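Local coordinates for protein ethylbenzene dehydrogenase alpha-subunit (Aromatoleum aromaticum, PDB 2IVF) that belongs to the molybdopterin oxidoreductase family and holds a molybdenum atom, two guanine dinucleotide pterin cofactors and an iron/sulfur cluster, at residues T523-M528 against D801-P806; H782-D787 against P794-F799. All blocks are in the same frame, centred on the assembly; numbering follows the deposited sequence.

Contact 1. Residues T523-M528 against D801-P806; sequences TSTDEM and DKKVFP
Lys803 reaches across to Asp526 and closes a salt bridge: its NZ lies 2.6 Å from Asp526 OD1, which accepts through its syn lone pair. The lysine chain is extended through every torsion, with CG anti to the backbone N (chi1 -165°), which carries the ammonium the full length from its own backbone to the start of the helix. On the way its CE passes over Thr525, 3.9 Å from Thr525 CB. Next to it, Thr525 CG2 meets Val804 CG2 at 3.6 Å, and the same valine methyl also touches Met528 CE, the side chains of Val804 and Met528 crossing at about a right angle. Met528 CG rests against Pro806 CB, while the carboxylate end of Glu527 lies across the proline ring, with Glu527 OE1 3.5 Å from Pro806 CG.

Two waters fill in the polar side. One accepts from Thr525 OG1 and donates to Glu527 OE2 and to Val804 O; the other accepts a hydrogen bond from Lys803 NZ and donates to Glu527 OE2, 2.9 Å from that oxygen. A water thus bridges the Glu527 carboxylate and the lysine, whose charged atoms do not touch, and the other carboxylate oxygen, Glu527 OE1, forms a salt bridge with Lys234. The threonine is fixed by its place as N-cap: Thr525 OG1 weakly accepts from Met528 N at 3.4 Å, and Thr525 N makes a weak return bond to Met528 SD, completing a capping box. Asp526 OD1 also takes a weak bond from Glu527 N, so this oxygen serves both the lysine and the first turn.

The contact sets the N terminus of helix 526-540 against the loop that follows helix 796-800. Tyr780 of helix 777-781 touches Asp526 and Glu527, and His798 of helix 796-800 packs on Glu527.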
loop_
_atom_site.group_PDB
_atom_site.type_symbol
_atom_site.label_atom_id
_atom_site.label_comp_id
_atom_site.label_asym_id
_atom_site.label_seq_id
_atom_site.Cartn_x
_atom_site.Cartn_y
_atom_site.Cartn_z
ATOM N N THR A 523 -9.150 12.181 -45.180
ATOM C CA THR A 523 -8.289 12.941 -44.285
ATOM C C THR A 523 -8.125 12.187 -42.975
ATOM O O THR A 523 -7.357 12.604 -42.094
ATOM C CB THR A 523 -8.848 14.364 -44.036
ATOM O OG1 THR A 523 -10.113 14.272 -43.386
ATOM C CG2 THR A 523 -9.026 15.125 -45.371
ATOM N N SER A 524 -8.823 11.055 -42.862
ATOM C CA SER A 524 -8.782 10.238 -41.663
ATOM C C SER A 524 -7.379 9.714 -41.423
ATOM O O SER A 524 -6.630 9.508 -42.368
ATOM C CB SER A 524 -9.723 9.039 -41.784
ATOM O OG SER A 524 -11.067 9.466 -41.835
ATOM N N THR A 525 -7.055 9.497 -40.149
ATOM C CA THR A 525 -5.767 8.925 -39.735
ATOM C C THR A 525 -5.905 7.475 -39.296
ATOM O O THR A 525 -7.004 6.964 -39.032
ATOM C CB THR A 525 -5.187 9.687 -38.558
ATOM O OG1 THR A 525 -6.128 9.643 -37.482
ATOM C CG2 THR A 525 -4.907 11.142 -38.924
ATOM N N ASP A 526 -4.760 6.812 -39.184
ATOM C CA ASP A 526 -4.718 5.462 -38.632
ATOM C C ASP A 526 -5.446 5.390 -37.296
ATOM O O ASP A 526 -6.198 4.437 -37.019
ATOM C CB ASP A 526 -3.265 4.968 -38.512
ATOM C CG ASP A 526 -2.312 6.018 -37.913
ATOM O OD1 ASP A 526 -2.726 6.954 -37.196
ATOM O OD2 ASP A 526 -1.107 5.895 -38.188
ATOM N N GLU A 527 -5.235 6.421 -36.483
ATOM C CA GLU A 527 -5.807 6.480 -35.144
ATOM C C GLU A 527 -7.323 6.382 -35.225
ATOM O O GLU A 527 -7.963 5.688 -34.441
ATOM C CB GLU A 527 -5.395 7.784 -34.464
ATOM C CG GLU A 527 -5.985 7.946 -33.088
ATOM C CD GLU A 527 -5.445 9.115 -32.310
ATOM O OE1 GLU A 527 -5.683 9.107 -31.074
ATOM O OE2 GLU A 527 -4.807 10.018 -32.909
ATOM N N MET A 528 -7.884 7.026 -36.237
ATOM C CA MET A 528 -9.334 7.033 -36.453
ATOM C C MET A 528 -9.844 5.685 -36.979
ATOM O O MET A 528 -10.908 5.189 -36.563
ATOM C CB MET A 528 -9.676 8.142 -37.430
ATOM C CG MET A 528 -9.385 9.519 -36.864
ATOM S SD MET A 528 -9.600 10.801 -38.081
ATOM C CE MET A 528 -8.725 12.132 -37.297
ATOM N N ASP A 801 4.599 16.676 -35.534
ATOM C CA ASP A 801 4.144 16.268 -36.850
ATOM C C ASP A 801 2.867 16.963 -37.297
ATOM O O ASP A 801 2.430 16.825 -38.433
ATOM C CB ASP A 801 3.938 14.739 -36.878
ATOM C CG ASP A 801 5.252 13.980 -36.826
ATOM O OD1 ASP A 801 6.293 14.629 -37.063
ATOM O OD2 ASP A 801 5.211 12.754 -36.559
ATOM N N LYS A 802 2.242 17.664 -36.372
ATOM C CA LYS A 802 1.016 18.380 -36.631
ATOM C C LYS A 802 -0.115 17.435 -36.982
ATOM O O LYS A 802 -1.000 17.781 -37.750
ATOM C CB LYS A 802 1.218 19.450 -37.695
ATOM C CG LYS A 802 2.422 20.335 -37.445
ATOM C CD LYS A 802 2.385 21.047 -36.104
ATOM C CE LYS A 802 3.755 21.690 -35.788
ATOM N NZ LYS A 802 3.774 22.248 -34.410
ATOM N N LYS A 803 -0.053 16.244 -36.408
ATOM C CA LYS A 803 -1.088 15.243 -36.610
ATOM C C LYS A 803 -2.410 15.679 -35.945
ATOM O O LYS A 803 -2.449 16.079 -34.765
ATOM C CB LYS A 803 -0.639 13.873 -36.091
ATOM C CG LYS A 803 -1.487 12.723 -36.589
ATOM C CD LYS A 803 -1.121 11.372 -35.929
ATOM C CE LYS A 803 -1.929 10.207 -36.488
ATOM N NZ LYS A 803 -1.354 8.867 -36.109
ATOM N N VAL A 804 -3.480 15.560 -36.712
ATOM C CA VAL A 804 -4.827 15.898 -36.254
ATOM C C VAL A 804 -5.266 14.997 -35.103
ATOM O O VAL A 804 -4.722 13.890 -34.898
ATOM C CB VAL A 804 -5.880 15.858 -37.428
ATOM C CG1 VAL A 804 -5.570 16.953 -38.481
ATOM C CG2 VAL A 804 -5.956 14.483 -38.112
ATOM N N PHE A 805 -6.260 15.473 -34.358
ATOM C CA PHE A 805 -6.822 14.734 -33.259
ATOM C C PHE A 805 -8.098 14.083 -33.722
ATOM O O PHE A 805 -8.793 14.633 -34.586
ATOM C CB PHE A 805 -7.175 15.675 -32.113
ATOM C CG PHE A 805 -6.009 16.208 -31.396
ATOM C CD1 PHE A 805 -5.318 17.309 -31.884
ATOM C CD2 PHE A 805 -5.597 15.614 -30.232
ATOM C CE1 PHE A 805 -4.233 17.827 -31.174
ATOM C CE2 PHE A 805 -4.518 16.094 -29.534
ATOM C CZ PHE A 805 -3.841 17.208 -30.003
ATOM N N PRO A 806 -8.417 12.896 -33.161
ATOM C CA PRO A 806 -9.656 12.252 -33.580
ATOM C C PRO A 806 -10.908 12.846 -32.900
ATOM O O PRO A 806 -11.601 12.167 -32.114
ATOM C CB PRO A 806 -9.404 10.800 -33.212
ATOM C CG PRO A 806 -8.603 10.907 -31.929
ATOM C CD PRO A 806 -7.663 12.060 -32.190
HETATM O O HOH W 1 -5.314 11.067 -35.324
HETATM O O HOH W 2 -2.153 9.079 -33.376
#

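Contact 2. Residues H782-D787 against P794-F799; sequences HANEVD and PMRWHF. With ACT (acetate ion), chain J.
The indole of Trp797 carries the backbone of Ala783 and Asn784 on one face: Asn784 N sits 3.5 Å above the centre of the Trp797 ring plane, and Asn784 CA makes a CH-pi contact with the five-membered ring. At the indole edge, Trp797 NE1 donates in the ring plane to Glu785 OE1 at 3.0 Å, meeting the carboxylate from above its plane. The imidazole of His782 has Pro794 CA over one face and Asn784 O at its edge.

The Arg796 guanidinium is engaged along its edge. Its NE donates to Asn784 OD1 (2.8 Å), nearly in the guanidinium plane yet well above the amide plane, and its NH2 forms a salt bridge to the syn lone pair of Glu785 OE2 at 2.6 Å. A bend at chi3 (61°) turns the group back toward both acceptors. Backbone bonds run from Met795 N to His782 O and from Trp797 N, in the first helical turn, to Ala783 O. Val786 N donates to an acetate O at 2.8 Å, the ion probably coming from the crystallisation liquor.

Glu785 therefore divides its oxygens between indole and guanidinium, while Arg796 NH1 pairs with Asp800. This sharing probably steadies the carboxylate as an anion and ties the loop to helix 796-800.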
loop_
_atom_site.group_PDB
_atom_site.type_symbol
_atom_site.label_atom_id
_atom_site.label_comp_id
_atom_site.label_asym_id
_atom_site.label_seq_id
_atom_site.Cartn_x
_atom_site.Cartn_y
_atom_site.Cartn_z
ATOM N N HIS A 782 -1.525 7.225 -27.829
ATOM C CA HIS A 782 -0.360 7.706 -27.126
ATOM C C HIS A 782 0.370 8.762 -27.976
ATOM O O HIS A 782 1.047 9.676 -27.441
ATOM C CB HIS A 782 0.521 6.510 -26.747
ATOM C CG HIS A 782 1.834 6.898 -26.164
ATOM N ND1 HIS A 782 1.965 7.462 -24.908
ATOM C CD2 HIS A 782 3.075 6.856 -26.700
ATOM C CE1 HIS A 782 3.245 7.716 -24.696
ATOM N NE2 HIS A 782 3.934 7.391 -25.780
ATOM N N ALA A 783 0.261 8.585 -29.290
ATOM C CA ALA A 783 0.698 9.503 -30.304
ATOM C C ALA A 783 2.187 9.865 -30.169
ATOM O O ALA A 783 2.582 11.039 -30.205
ATOM C CB ALA A 783 -0.225 10.736 -30.344
ATOM N N ASN A 784 2.982 8.817 -29.951
ATOM C CA ASN A 784 4.453 8.869 -29.926
ATOM C C ASN A 784 4.955 7.426 -30.040
ATOM O O ASN A 784 4.201 6.476 -29.725
ATOM C CB ASN A 784 4.972 9.495 -28.642
ATOM C CG ASN A 784 6.375 10.026 -28.785
ATOM O OD1 ASN A 784 6.971 9.984 -29.867
ATOM N ND2 ASN A 784 6.907 10.541 -27.717
ATOM N N GLU A 785 6.180 7.243 -30.508
ATOM C CA GLU A 785 6.743 5.917 -30.543
ATOM C C GLU A 785 7.504 5.737 -29.260
ATOM O O GLU A 785 7.814 6.737 -28.557
ATOM C CB GLU A 785 7.598 5.622 -31.784
ATOM C CG GLU A 785 8.598 6.613 -32.208
ATOM C CD GLU A 785 8.007 7.890 -32.839
ATOM O OE1 GLU A 785 7.229 7.857 -33.830
ATOM O OE2 GLU A 785 8.379 8.931 -32.306
ATOM N N VAL A 786 7.722 4.484 -28.901
ATOM C CA VAL A 786 8.523 4.164 -27.720
ATOM C C VAL A 786 9.987 4.095 -28.141
ATOM O O VAL A 786 10.310 3.462 -29.131
ATOM C CB VAL A 786 8.088 2.832 -27.081
ATOM C CG1 VAL A 786 9.052 2.460 -25.975
ATOM C CG2 VAL A 786 6.571 2.863 -26.588
ATOM N N ASP A 787 10.850 4.806 -27.413
ATOM C CA ASP A 787 12.286 4.815 -27.621
ATOM C C ASP A 787 12.869 4.545 -26.220
ATOM O O ASP A 787 12.790 5.369 -25.315
ATOM C CB ASP A 787 12.754 6.153 -28.151
ATOM C CG ASP A 787 14.262 6.248 -28.251
ATOM O OD1 ASP A 787 14.992 5.377 -27.695
ATOM O OD2 ASP A 787 14.744 7.195 -28.877
ATOM N N PRO A 794 3.625 11.368 -24.160
ATOM C CA PRO A 794 2.661 11.293 -25.268
ATOM C C PRO A 794 2.522 12.541 -26.095
ATOM O O PRO A 794 3.027 13.599 -25.735
ATOM C CB PRO A 794 1.342 11.050 -24.524
ATOM C CG PRO A 794 1.468 11.965 -23.356
ATOM C CD PRO A 794 2.988 11.917 -22.950
ATOM N N MET A 795 1.823 12.385 -27.215
ATOM C CA MET A 795 1.289 13.463 -28.036
ATOM C C MET A 795 2.292 14.140 -28.938
ATOM O O MET A 795 1.953 15.136 -29.607
ATOM C CB MET A 795 0.527 14.478 -27.194
ATOM C CG MET A 795 -0.546 13.839 -26.315
ATOM S SD MET A 795 -1.511 15.058 -25.426
ATOM C CE MET A 795 -2.479 15.738 -26.764
ATOM N N ARG A 796 3.507 13.580 -29.017
ATOM C CA ARG A 796 4.548 14.135 -29.875
ATOM C C ARG A 796 4.090 14.288 -31.332
ATOM O O ARG A 796 4.469 15.216 -31.983
ATOM C CB ARG A 796 5.782 13.258 -29.848
ATOM C CG ARG A 796 7.028 13.978 -30.326
ATOM C CD ARG A 796 8.224 13.054 -30.496
ATOM N NE ARG A 796 7.962 12.024 -31.487
ATOM C CZ ARG A 796 8.034 12.178 -32.802
ATOM N NH1 ARG A 796 8.369 13.342 -33.364
ATOM N NH2 ARG A 796 7.797 11.129 -33.569
ATOM N N TRP A 797 3.332 13.330 -31.853
ATOM C CA TRP A 797 2.887 13.408 -33.263
ATOM C C TRP A 797 1.992 14.625 -33.505
ATOM O O TRP A 797 2.014 15.260 -34.587
ATOM C CB TRP A 797 2.146 12.134 -33.661
ATOM C CG TRP A 797 2.958 10.899 -33.580
ATOM C CD1 TRP A 797 4.319 10.807 -33.622
ATOM C CD2 TRP A 797 2.469 9.561 -33.520
ATOM N NE1 TRP A 797 4.713 9.499 -33.523
ATOM C CE2 TRP A 797 3.604 8.703 -33.465
ATOM C CE3 TRP A 797 1.190 8.994 -33.523
ATOM C CZ2 TRP A 797 3.495 7.318 -33.418
ATOM C CZ3 TRP A 797 1.080 7.605 -33.453
ATOM C CH2 TRP A 797 2.229 6.789 -33.366
ATOM N N HIS A 798 1.159 14.934 -32.525
ATOM C CA HIS A 798 0.335 16.121 -32.623
ATOM C C HIS A 798 1.183 17.378 -32.677
ATOM O O HIS A 798 0.948 18.251 -33.519
ATOM C CB HIS A 798 -0.709 16.185 -31.510
ATOM C CG HIS A 798 -1.570 14.956 -31.447
ATOM N ND1 HIS A 798 -2.353 14.554 -32.500
ATOM C CD2 HIS A 798 -1.733 14.028 -30.474
ATOM C CE1 HIS A 798 -2.986 13.436 -32.172
ATOM N NE2 HIS A 798 -2.625 13.096 -30.944
ATOM N N PHE A 799 2.178 17.468 -31.819
ATOM C CA PHE A 799 3.006 18.671 -31.772
ATOM C C PHE A 799 4.079 18.756 -32.855
ATOM O O PHE A 799 4.109 19.745 -33.630
ATOM C CB PHE A 799 3.616 18.849 -30.376
ATOM C CG PHE A 799 4.518 20.011 -30.291
ATOM C CD1 PHE A 799 4.006 21.293 -30.387
ATOM C CD2 PHE A 799 5.894 19.829 -30.142
ATOM C CE1 PHE A 799 4.848 22.404 -30.343
ATOM C CE2 PHE A 799 6.751 20.921 -30.091
ATOM C CZ PHE A 799 6.232 22.216 -30.206
HETATM C C ACT J . 7.363 2.014 -31.715
HETATM O O ACT J . 6.886 2.529 -30.662
HETATM O OXT ACT J . 8.201 1.067 -31.584
HETATM C CH3 ACT J . 6.946 2.487 -33.083
#

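From the N terminus the chain first passes 523-528, at the start of helix 526-540, and goes on through 272 residues before contact 1 closes that long loop at 801-806. Contact 2 lies wholly within this span: it closes a short loop, joining 782-787, just after helix 777-781, to 794-799 only a few residues later. The two meet directly because 801-806 follows 794-799 almost at once. Lys803 O lies 2.7 Å from His798 ND1, and Lys803 N 2.9 Å from Trp797 O, both probable hydrogen bonds. Helix 796-800 thus links the two, held by the short loop and continuing into the segment that packs against the N-terminal end of helix 526-540.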